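Local coordinates for transglutaminase-like domain-containing protein (Streptococcus suis, PDB 4XZ7), which probably acts as a transglutaminase and is linked to the antiphagocytic virulence of the bacterium, at residues L197-I202 / K380-L385. Sequence-based numbering, arbitrary orientation.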
# COMPACT_ATOMS: atom_id res chain seq x y z
N LEU B 197 2.80 23.64 12.50
CA LEU B 197 4.03 22.95 12.90
C LEU B 197 5.30 23.66 12.40
O LEU B 197 6.29 23.77 13.13
CB LEU B 197 4.00 21.51 12.39
CG LEU B 197 3.63 20.38 13.35
CD1 LEU B 197 2.91 20.87 14.56
CD2 LEU B 197 2.78 19.33 12.62
N ILE B 198 5.25 24.16 11.16
CA ILE B 198 6.38 24.90 10.60
C ILE B 198 6.59 26.21 11.33
O ILE B 198 7.73 26.56 11.66
CB ILE B 198 6.16 25.18 9.10
CG1 ILE B 198 6.13 23.86 8.33
CG2 ILE B 198 7.25 26.06 8.57
CD1 ILE B 198 5.66 24.02 6.93
N HIS B 199 5.49 26.92 11.57
CA HIS B 199 5.52 28.17 12.34
C HIS B 199 6.21 27.94 13.68
O HIS B 199 7.08 28.72 14.10
CB HIS B 199 4.10 28.71 12.56
CG HIS B 199 4.04 30.19 12.78
ND1 HIS B 199 4.57 30.79 13.90
CD2 HIS B 199 3.48 31.18 12.05
CE1 HIS B 199 4.36 32.10 13.84
NE2 HIS B 199 3.70 32.35 12.72
N LYS B 200 5.85 26.85 14.36
CA LYS B 200 6.47 26.52 15.63
C LYS B 200 7.95 26.22 15.47
O LYS B 200 8.75 26.58 16.34
CB LYS B 200 5.75 25.35 16.29
CG LYS B 200 4.53 25.77 17.09
CD LYS B 200 3.68 24.57 17.52
CE LYS B 200 2.45 25.03 18.28
NZ LYS B 200 1.55 23.89 18.63
N LEU B 201 8.34 25.55 14.38
CA LEU B 201 9.78 25.35 14.15
C LEU B 201 10.48 26.71 14.01
O LEU B 201 11.59 26.90 14.49
CB LEU B 201 10.06 24.49 12.92
CG LEU B 201 9.64 23.02 12.98
CD1 LEU B 201 9.88 22.34 11.64
CD2 LEU B 201 10.39 22.30 14.09
N ILE B 202 9.80 27.66 13.35
CA ILE B 202 10.35 28.98 13.12
C ILE B 202 10.54 29.71 14.44
O ILE B 202 11.59 30.33 14.68
CB ILE B 202 9.45 29.83 12.20
CG1 ILE B 202 9.49 29.27 10.78
CG2 ILE B 202 9.91 31.27 12.19
CD1 ILE B 202 8.68 30.06 9.79
N LYS B 380 -0.41 33.11 7.32
CA LYS B 380 0.63 32.65 8.23
C LYS B 380 1.98 33.29 7.91
O LYS B 380 2.94 33.14 8.67
CB LYS B 380 0.73 31.12 8.21
CG LYS B 380 0.57 30.51 9.60
CD LYS B 380 -0.75 30.96 10.24
CE LYS B 380 -0.67 30.91 11.77
NZ LYS B 380 -0.10 29.62 12.26
N SER B 381 2.04 34.01 6.79
CA SER B 381 3.17 34.87 6.48
C SER B 381 3.52 35.75 7.68
O SER B 381 2.64 36.29 8.35
CB SER B 381 2.87 35.74 5.26
OG SER B 381 3.84 36.77 5.10
N LEU B 382 4.82 35.88 7.95
CA LEU B 382 5.30 36.60 9.12
C LEU B 382 5.76 38.00 8.76
O LEU B 382 6.27 38.73 9.60
CB LEU B 382 6.45 35.84 9.77
CG LEU B 382 6.08 34.41 10.18
CD1 LEU B 382 7.09 33.43 9.62
CD2 LEU B 382 6.00 34.33 11.70
N VAL B 383 5.58 38.35 7.49
CA VAL B 383 6.00 39.65 6.99
C VAL B 383 4.83 40.35 6.31
O VAL B 383 5.02 41.20 5.45
CB VAL B 383 7.18 39.51 6.01
CG1 VAL B 383 8.43 39.03 6.74
CG2 VAL B 383 6.82 38.56 4.86
N GLY B 384 3.61 39.98 6.71
CA GLY B 384 2.42 40.56 6.13
C GLY B 384 2.15 40.06 4.73
O GLY B 384 2.79 39.11 4.26
N LEU B 385 1.23 40.72 4.04
CA LEU B 385 0.75 40.25 2.75
C LEU B 385 1.29 41.10 1.59
O LEU B 385 0.98 40.83 0.42
CB LEU B 385 -0.78 40.25 2.71
CG LEU B 385 -1.55 39.44 3.77
CD1 LEU B 385 -0.93 38.06 3.96
CD2 LEU B 385 -1.67 40.17 5.10
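His-199 and Ile-202, one turn apart on helix 188-205, meet Lys-380 and Leu-382 of the loop that follows helix 359-365, near the C-terminal end of this fragment, so that the loop packs on a helix of the transglutaminase-like, papain-related part of the chain. The contact is partly buried and held by side-chain packing, with no hydrogen bond crossing between the two segments.

The apolar part centres on Leu-382, whose two methyl branches divide between the helix residues. CD2 leans obliquely on the imidazole, lying 3.2 Å from NE2 of His-199 and 3.5 Å from its CE1. The other branch turns to the buried Ile-202, and the two side chains meet tip to tip, with CD1 of Leu-382 3.7 Å from CD1 of Ile-202. With CG1 of Ile-202 anti to its carbonyl carbon (chi1 -69°), the extended chain delivers that methyl to the loop. Leu-278 touches both of these residues, while Met-277, at the end of helix 264-277, packs on His-199 and Leu-382 and joins the latter through the backbone, tying the loop to a second helix.

On its CD2 side the imidazole meets the aliphatic part of Lys-380, which runs across it at about a right angle; CG of Lys-380 is 3.9 Å from CD2 of His-199. Bends at chi2 and chi4 bring NZ near CD2 as well, 4.7 Å from NE2 of His-199. This ammonium, weakly paired at long range with Asp-196, and the Glu-203 carboxylate, weakly hydrogen-bonded to ND1, would probably pull the imidazole's ionisation in opposite directions.

Within the loop, Ser-381 OG spans the turn that carries Leu-382: it takes a weak bond from the Val-383 N-H and donates to O of Gly-384 at 2.7 Å, tilted 24° from the carbonyl plane.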